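Local coordinates for protein catechol 2,3-dioxygenase (Rhodococcus sp., PDB 2WL9) that probably catalyses extradiol, iron-dependent ring cleavage of catechols with dioxygen during the breakdown of aromatic hydrocarbons, at residues 114-119 against 161-166; 239-244 against 248-253. All blocks are in the same frame, centred on the assembly; numbering follows the deposited sequence.

Contact 1: residues 114-119 against 161-166; sequences NPTEIF and TRFYRL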
loop_
_atom_site.group_PDB
_atom_site.type_symbol
_atom_site.label_atom_id
_atom_site.label_comp_id
_atom_site.label_asym_id
_atom_site.label_seq_id
_atom_site.Cartn_x
_atom_site.Cartn_y
_atom_site.Cartn_z
ATOM N N ASN C 114 -17.450 41.516 13.965
ATOM C CA ASN C 114 -17.810 40.766 12.759
ATOM C C ASN C 114 -18.949 39.777 13.036
ATOM O O ASN C 114 -18.821 38.920 13.917
ATOM C CB ASN C 114 -16.590 40.039 12.185
ATOM C CG ASN C 114 -15.406 40.963 11.964
ATOM O OD1 ASN C 114 -14.346 40.790 12.573
ATOM N ND2 ASN C 114 -15.579 41.952 11.099
ATOM N N PRO C 115 -20.078 39.901 12.308
ATOM C CA PRO C 115 -21.166 38.953 12.540
ATOM C C PRO C 115 -20.716 37.516 12.315
ATOM O O PRO C 115 -20.191 37.175 11.252
ATOM C CB PRO C 115 -22.218 39.359 11.504
ATOM C CG PRO C 115 -21.973 40.813 11.306
ATOM C CD PRO C 115 -20.465 40.931 11.327
ATOM N N THR C 116 -20.939 36.689 13.327
ATOM C CA THR C 116 -20.408 35.341 13.367
ATOM C C THR C 116 -21.548 34.360 13.584
ATOM O O THR C 116 -22.367 34.549 14.475
ATOM C CB THR C 116 -19.374 35.231 14.496
ATOM O OG1 THR C 116 -18.309 36.153 14.240
ATOM C CG2 THR C 116 -18.813 33.811 14.607
ATOM N N GLU C 117 -21.598 33.309 12.769
ATOM C CA GLU C 117 -22.657 32.302 12.896
ATOM C C GLU C 117 -22.076 30.915 13.112
ATOM O O GLU C 117 -21.020 30.591 12.568
ATOM C CB GLU C 117 -23.573 32.317 11.673
ATOM C CG GLU C 117 -23.994 33.726 11.253
ATOM C CD GLU C 117 -25.149 33.749 10.263
ATOM O OE1 GLU C 117 -25.371 32.739 9.567
ATOM O OE2 GLU C 117 -25.840 34.791 10.185
ATOM N N ILE C 118 -22.748 30.116 13.937
ATOM C CA ILE C 118 -22.346 28.724 14.167
ATOM C C ILE C 118 -23.530 27.796 13.866
ATOM O O ILE C 118 -24.626 27.963 14.407
ATOM C CB ILE C 118 -21.780 28.491 15.585
ATOM C CG1 ILE C 118 -20.704 29.536 15.922
ATOM C CG2 ILE C 118 -21.164 27.096 15.682
ATOM C CD1 ILE C 118 -20.615 29.865 17.390
ATOM N N PHE C 119 -23.295 26.819 12.995
ATOM C CA PHE C 119 -24.382 26.047 12.410
ATOM C C PHE C 119 -24.010 24.587 12.216
ATOM O O PHE C 119 -22.823 24.233 12.222
ATOM C CB PHE C 119 -24.742 26.641 11.041
ATOM C CG PHE C 119 -23.759 26.290 9.948
ATOM C CD1 PHE C 119 -23.987 25.203 9.111
ATOM C CD2 PHE C 119 -22.610 27.051 9.760
ATOM C CE1 PHE C 119 -23.084 24.880 8.085
ATOM C CE2 PHE C 119 -21.691 26.737 8.744
ATOM C CZ PHE C 119 -21.934 25.650 7.899
ATOM N N THR C 161 -8.343 36.261 19.722
ATOM C CA THR C 161 -7.723 34.943 19.877
ATOM C C THR C 161 -8.464 34.108 20.920
ATOM O O THR C 161 -8.789 32.950 20.658
ATOM C CB THR C 161 -6.209 35.018 20.185
ATOM O OG1 THR C 161 -5.577 35.899 19.256
ATOM C CG2 THR C 161 -5.577 33.644 20.048
ATOM N N ARG C 162 -8.756 34.703 22.078
ATOM C CA ARG C 162 -9.501 34.018 23.144
ATOM C C ARG C 162 -10.892 33.566 22.689
ATOM O O ARG C 162 -11.313 32.442 22.981
ATOM C CB ARG C 162 -9.636 34.903 24.390
ATOM C CG ARG C 162 -8.324 35.266 25.064
ATOM C CD ARG C 162 -8.574 36.028 26.353
ATOM N NE ARG C 162 -7.371 36.716 26.817
ATOM C CZ ARG C 162 -7.157 38.027 26.708
ATOM N NH1 ARG C 162 -8.066 38.821 26.156
ATOM N NH2 ARG C 162 -6.027 38.548 27.166
ATOM N N PHE C 163 -11.594 34.449 21.977
ATOM C CA PHE C 163 -12.913 34.137 21.427
ATOM C C PHE C 163 -12.854 32.917 20.512
ATOM O O PHE C 163 -13.587 31.946 20.704
ATOM C CB PHE C 163 -13.476 35.354 20.680
ATOM C CG PHE C 163 -14.739 35.071 19.904
ATOM C CD1 PHE C 163 -15.964 34.977 20.557
ATOM C CD2 PHE C 163 -14.702 34.919 18.519
ATOM C CE1 PHE C 163 -17.133 34.723 19.848
ATOM C CE2 PHE C 163 -15.868 34.660 17.794
ATOM C CZ PHE C 163 -17.089 34.565 18.464
ATOM N N TYR C 164 -11.977 32.964 19.520
ATOM C CA TYR C 164 -11.874 31.870 18.565
ATOM C C TYR C 164 -11.355 30.565 19.173
ATOM O O TYR C 164 -11.733 29.496 18.711
ATOM C CB TYR C 164 -11.114 32.295 17.308
ATOM C CG TYR C 164 -11.937 33.237 16.461
ATOM C CD1 TYR C 164 -13.056 32.775 15.761
ATOM C CD2 TYR C 164 -11.618 34.589 16.379
ATOM C CE1 TYR C 164 -13.830 33.635 14.998
ATOM C CE2 TYR C 164 -12.386 35.464 15.616
ATOM C CZ TYR C 164 -13.487 34.979 14.930
ATOM O OH TYR C 164 -14.245 35.829 14.167
ATOM N N ARG C 165 -10.542 30.649 20.227
ATOM C CA ARG C 165 -10.134 29.440 20.950
ATOM C C ARG C 165 -11.336 28.766 21.600
ATOM O O ARG C 165 -11.439 27.542 21.592
ATOM C CB ARG C 165 -9.042 29.729 21.980
ATOM C CG ARG C 165 -7.698 29.993 21.341
ATOM C CD ARG C 165 -6.532 29.850 22.299
ATOM N NE ARG C 165 -5.283 30.185 21.612
ATOM C CZ ARG C 165 -4.431 31.128 21.997
ATOM N NH1 ARG C 165 -4.659 31.837 23.095
ATOM N NH2 ARG C 165 -3.334 31.359 21.281
ATOM N N LEU C 166 -12.254 29.571 22.132
ATOM C CA LEU C 166 -13.489 29.062 22.729
ATOM C C LEU C 166 -14.318 28.317 21.680
ATOM O O LEU C 166 -14.907 27.270 21.974
ATOM C CB LEU C 166 -14.303 30.209 23.349
ATOM C CG LEU C 166 -15.595 29.957 24.145
ATOM C CD1 LEU C 166 -15.962 31.209 24.907
ATOM C CD2 LEU C 166 -16.772 29.552 23.274
HETATM O O HOH W 1 -16.297 34.697 12.819
#
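Strand 115-120 faces helix 157-167 at long range: the nearest pair of CA atoms, those of Thr-116 and Tyr-164, stand 10.6 Å apart, and no hydrogen bond joins the two segments directly. Side chains bridge this gap, helped by one water. Thr-116 is the strand residue doing the touching, and its two branches do different work. A chi1 of -61° sets OG1 next to the backbone N and so carries CG2 anti to that N, toward Phe-163, whose ring it meets at the edge, with Thr-116 CG2 4.3 Å from Phe-163 CZ. From its place near the backbone N, Thr-116 OG1 donates to the backbone Asn-114 O at 2.8 Å; the donor stands 38° out of the carbonyl plane. A hydroxyl that has spent its proton in this way can still accept, and water 1 gives it one hydrogen at 2.9 Å from Thr-116 OG1. The same water donates to Tyr-164 OH, 2.7 Å away, arriving at the rim of the phenol ring and in its plane. The two hydroxyls are thus linked through the water rather than directly. Tyr-164 OH is further gripped by Asp-110 OD2 just before the strand, so this buried polar end has two partners. Phe-163 suits a place where it meets the methyl of Thr-116, the Tyr-164 ring and Leu-108 of strand 104-109; its CD2 lies 3.5 Å above the centre of the Tyr-164 ring plane. Trp-67 of strand 61-68 packs against both Thr-116 and Tyr-164. Strand and helix belong to successive vicinal-oxygen-chelate regions of the chain, and this small, buried, water-bridged joint is an inter-domain contact of the two-domain type I extradiol dioxygenase fold.

Contact 2: residues 239-244 against 248-253; sequences LQIGKH and EALTFY
His-244 NE2 and Tyr-253 OH share a hydrogen bond of 2.7 Å, in which either may be the donor; it runs from the residue just past strand 242-243 to strand 250-255 and so closes across a beta hairpin beside the iron site. The residues approach from opposite directions, each meeting the other at the ring rim with the planes 79° apart, so neither ring stacks on the other. Tyr-253 belongs to the iron site with His-149, His-212 and Glu-263, and its side chain comes within about 3 Å of the metal; His-244 is therefore a second-shell partner for its hydroxyl. Thr-251 adds another such link, its OG1 bonding to Glu-263. Behind these groups runs the backbone ladder. Tyr-253 N donates to Leu-239 O at 3.0 Å, and Thr-251 N reaches Gly-242 O at the same length. Segment 239-244 carries one extra residue between these pairs, a beta bulge, which shifts the register by one.

Packing follows the faces of the hairpin. Leu-239 runs beside Tyr-253 and lays CD1 over one ring face, a CH-pi contact 3.9 Å from the centroid, leaving the phenol rim for His-244. Lys-243 serves two purposes: its extended chain lies along the backbone carbonyls of Glu-248 and Ala-249, and its NZ forms a salt bridge with Asp-221 of the third subunit. Leu-250 also packs against Leu-220 of that subunit. The branched chains of Ile-241 and Leu-250 suit the apolar places near helix 220-232, where Ile-241 also brings CG1 to Phe-252 CB. A chi1 of -59° swings Ile-241 CG2 away from the backbone N, to 3.7 Å from Leu-250 CD1.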
loop_
_atom_site.group_PDB
_atom_site.type_symbol
_atom_site.label_atom_id
_atom_site.label_comp_id
_atom_site.label_asym_id
_atom_site.label_seq_id
_atom_site.Cartn_x
_atom_site.Cartn_y
_atom_site.Cartn_z
ATOM N N LEU C 239 -0.503 41.153 -4.975
ATOM C CA LEU C 239 0.670 40.315 -4.752
ATOM C C LEU C 239 0.738 39.265 -5.854
ATOM O O LEU C 239 -0.228 38.535 -6.090
ATOM C CB LEU C 239 0.634 39.659 -3.360
ATOM C CG LEU C 239 0.638 40.558 -2.109
ATOM C CD1 LEU C 239 0.226 39.774 -0.861
ATOM C CD2 LEU C 239 1.981 41.251 -1.883
ATOM N N GLN C 240 1.877 39.211 -6.540
ATOM C CA GLN C 240 2.094 38.254 -7.622
ATOM C C GLN C 240 2.155 36.819 -7.077
ATOM O O GLN C 240 2.182 36.613 -5.855
ATOM C CB GLN C 240 3.380 38.594 -8.384
ATOM C CG GLN C 240 3.467 40.052 -8.838
ATOM C CD GLN C 240 4.724 40.356 -9.642
ATOM O OE1 GLN C 240 5.756 39.714 -9.474
ATOM N NE2 GLN C 240 4.638 41.349 -10.516
ATOM N N ILE C 241 2.166 35.842 -7.983
ATOM C CA ILE C 241 2.307 34.434 -7.606
ATOM C C ILE C 241 3.502 34.242 -6.674
ATOM O O ILE C 241 4.570 34.818 -6.890
ATOM C CB ILE C 241 2.467 33.505 -8.841
ATOM C CG1 ILE C 241 1.258 33.620 -9.777
ATOM C CG2 ILE C 241 2.648 32.046 -8.404
ATOM C CD1 ILE C 241 1.507 33.055 -11.176
ATOM N N GLY C 242 3.295 33.451 -5.624
ATOM C CA GLY C 242 4.363 33.075 -4.708
ATOM C C GLY C 242 3.912 32.113 -3.626
ATOM O O GLY C 242 2.871 31.452 -3.747
ATOM N N LYS C 243 4.708 32.036 -2.562
ATOM C CA LYS C 243 4.446 31.118 -1.463
ATOM C C LYS C 243 4.762 31.741 -0.116
ATOM O O LYS C 243 5.881 32.207 0.113
ATOM C CB LYS C 243 5.286 29.848 -1.602
ATOM C CG LYS C 243 4.755 28.834 -2.570
ATOM C CD LYS C 243 5.342 27.481 -2.241
ATOM C CE LYS C 243 4.913 26.431 -3.238
ATOM N NZ LYS C 243 5.760 25.224 -3.081
ATOM N N HIS C 244 3.772 31.730 0.771
ATOM C CA HIS C 244 3.990 32.059 2.172
ATOM C C HIS C 244 4.714 30.888 2.836
ATOM O O HIS C 244 4.535 29.735 2.433
ATOM C CB HIS C 244 2.657 32.297 2.882
ATOM C CG HIS C 244 1.842 33.409 2.302
ATOM N ND1 HIS C 244 2.250 34.727 2.333
ATOM C CD2 HIS C 244 0.628 33.405 1.702
ATOM C CE1 HIS C 244 1.333 35.482 1.757
ATOM N NE2 HIS C 244 0.337 34.706 1.368
ATOM N N GLU C 248 2.634 27.276 2.718
ATOM C CA GLU C 248 3.423 26.779 1.571
ATOM C C GLU C 248 2.583 26.587 0.293
ATOM O O GLU C 248 2.926 25.798 -0.591
ATOM C CB GLU C 248 4.231 25.522 1.946
ATOM C CG GLU C 248 5.224 25.778 3.092
ATOM C CD GLU C 248 6.246 24.666 3.312
ATOM O OE1 GLU C 248 6.409 23.785 2.442
ATOM O OE2 GLU C 248 6.899 24.690 4.377
ATOM N N ALA C 249 1.487 27.332 0.213
ATOM C CA ALA C 249 0.579 27.292 -0.932
ATOM C C ALA C 249 1.049 28.218 -2.049
ATOM O O ALA C 249 1.563 29.298 -1.785
ATOM C CB ALA C 249 -0.818 27.679 -0.495
ATOM N N LEU C 250 0.868 27.792 -3.296
ATOM C CA LEU C 250 1.172 28.649 -4.446
ATOM C C LEU C 250 -0.033 29.519 -4.776
ATOM O O LEU C 250 -1.054 29.012 -5.243
ATOM C CB LEU C 250 1.571 27.809 -5.662
ATOM C CG LEU C 250 2.248 28.563 -6.809
ATOM C CD1 LEU C 250 3.609 29.095 -6.367
ATOM C CD2 LEU C 250 2.403 27.659 -8.021
ATOM N N THR C 251 0.083 30.826 -4.534
ATOM C CA THR C 251 -1.082 31.722 -4.605
ATOM C C THR C 251 -0.747 33.105 -5.149
ATOM O O THR C 251 0.400 33.530 -5.110
ATOM C CB THR C 251 -1.734 31.954 -3.213
ATOM O OG1 THR C 251 -0.965 32.913 -2.466
ATOM C CG2 THR C 251 -1.884 30.668 -2.398
ATOM N N PHE C 252 -1.763 33.804 -5.652
ATOM C CA PHE C 252 -1.647 35.232 -5.915
ATOM C C PHE C 252 -2.844 35.951 -5.287
ATOM O O PHE C 252 -3.825 35.305 -4.918
ATOM C CB PHE C 252 -1.496 35.525 -7.417
ATOM C CG PHE C 252 -2.721 35.239 -8.231
ATOM C CD1 PHE C 252 -3.565 36.278 -8.618
ATOM C CD2 PHE C 252 -3.027 33.943 -8.636
ATOM C CE1 PHE C 252 -4.696 36.027 -9.381
ATOM C CE2 PHE C 252 -4.161 33.686 -9.402
ATOM C CZ PHE C 252 -4.996 34.734 -9.773
ATOM N N TYR C 253 -2.741 37.269 -5.140
ATOM C CA TYR C 253 -3.802 38.083 -4.548
ATOM C C TYR C 253 -4.280 39.110 -5.566
ATOM O O TYR C 253 -3.477 39.907 -6.061
ATOM C CB TYR C 253 -3.281 38.834 -3.320
ATOM C CG TYR C 253 -2.974 37.997 -2.094
ATOM C CD1 TYR C 253 -3.808 38.046 -0.978
ATOM C CD2 TYR C 253 -1.834 37.192 -2.031
ATOM C CE1 TYR C 253 -3.533 37.303 0.169
ATOM C CE2 TYR C 253 -1.544 36.439 -0.882
ATOM C CZ TYR C 253 -2.402 36.506 0.219
ATOM O OH TYR C 253 -2.154 35.775 1.367
#

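How the contacts relate
From the N terminus the chain first builds the sheet that includes strand 115-120, then passes to helix 157-167, where contact 1 closes a loop of 41 residues, mostly without regular structure. Contact 2 comes later and is far more local, closing a hairpin, with three residues between its segments 239-244 and 248-253. The two are in series, neither nested nor crossed. Contacts 1 and 2 lie on opposite sides of the chain's centre; their own centres are 27 Å apart and their nearest atoms about 17 Å apart. Contact 1 ties the N-terminal sheet to the C-terminal half; contact 2 works within that half, next to the iron and at a subunit interface.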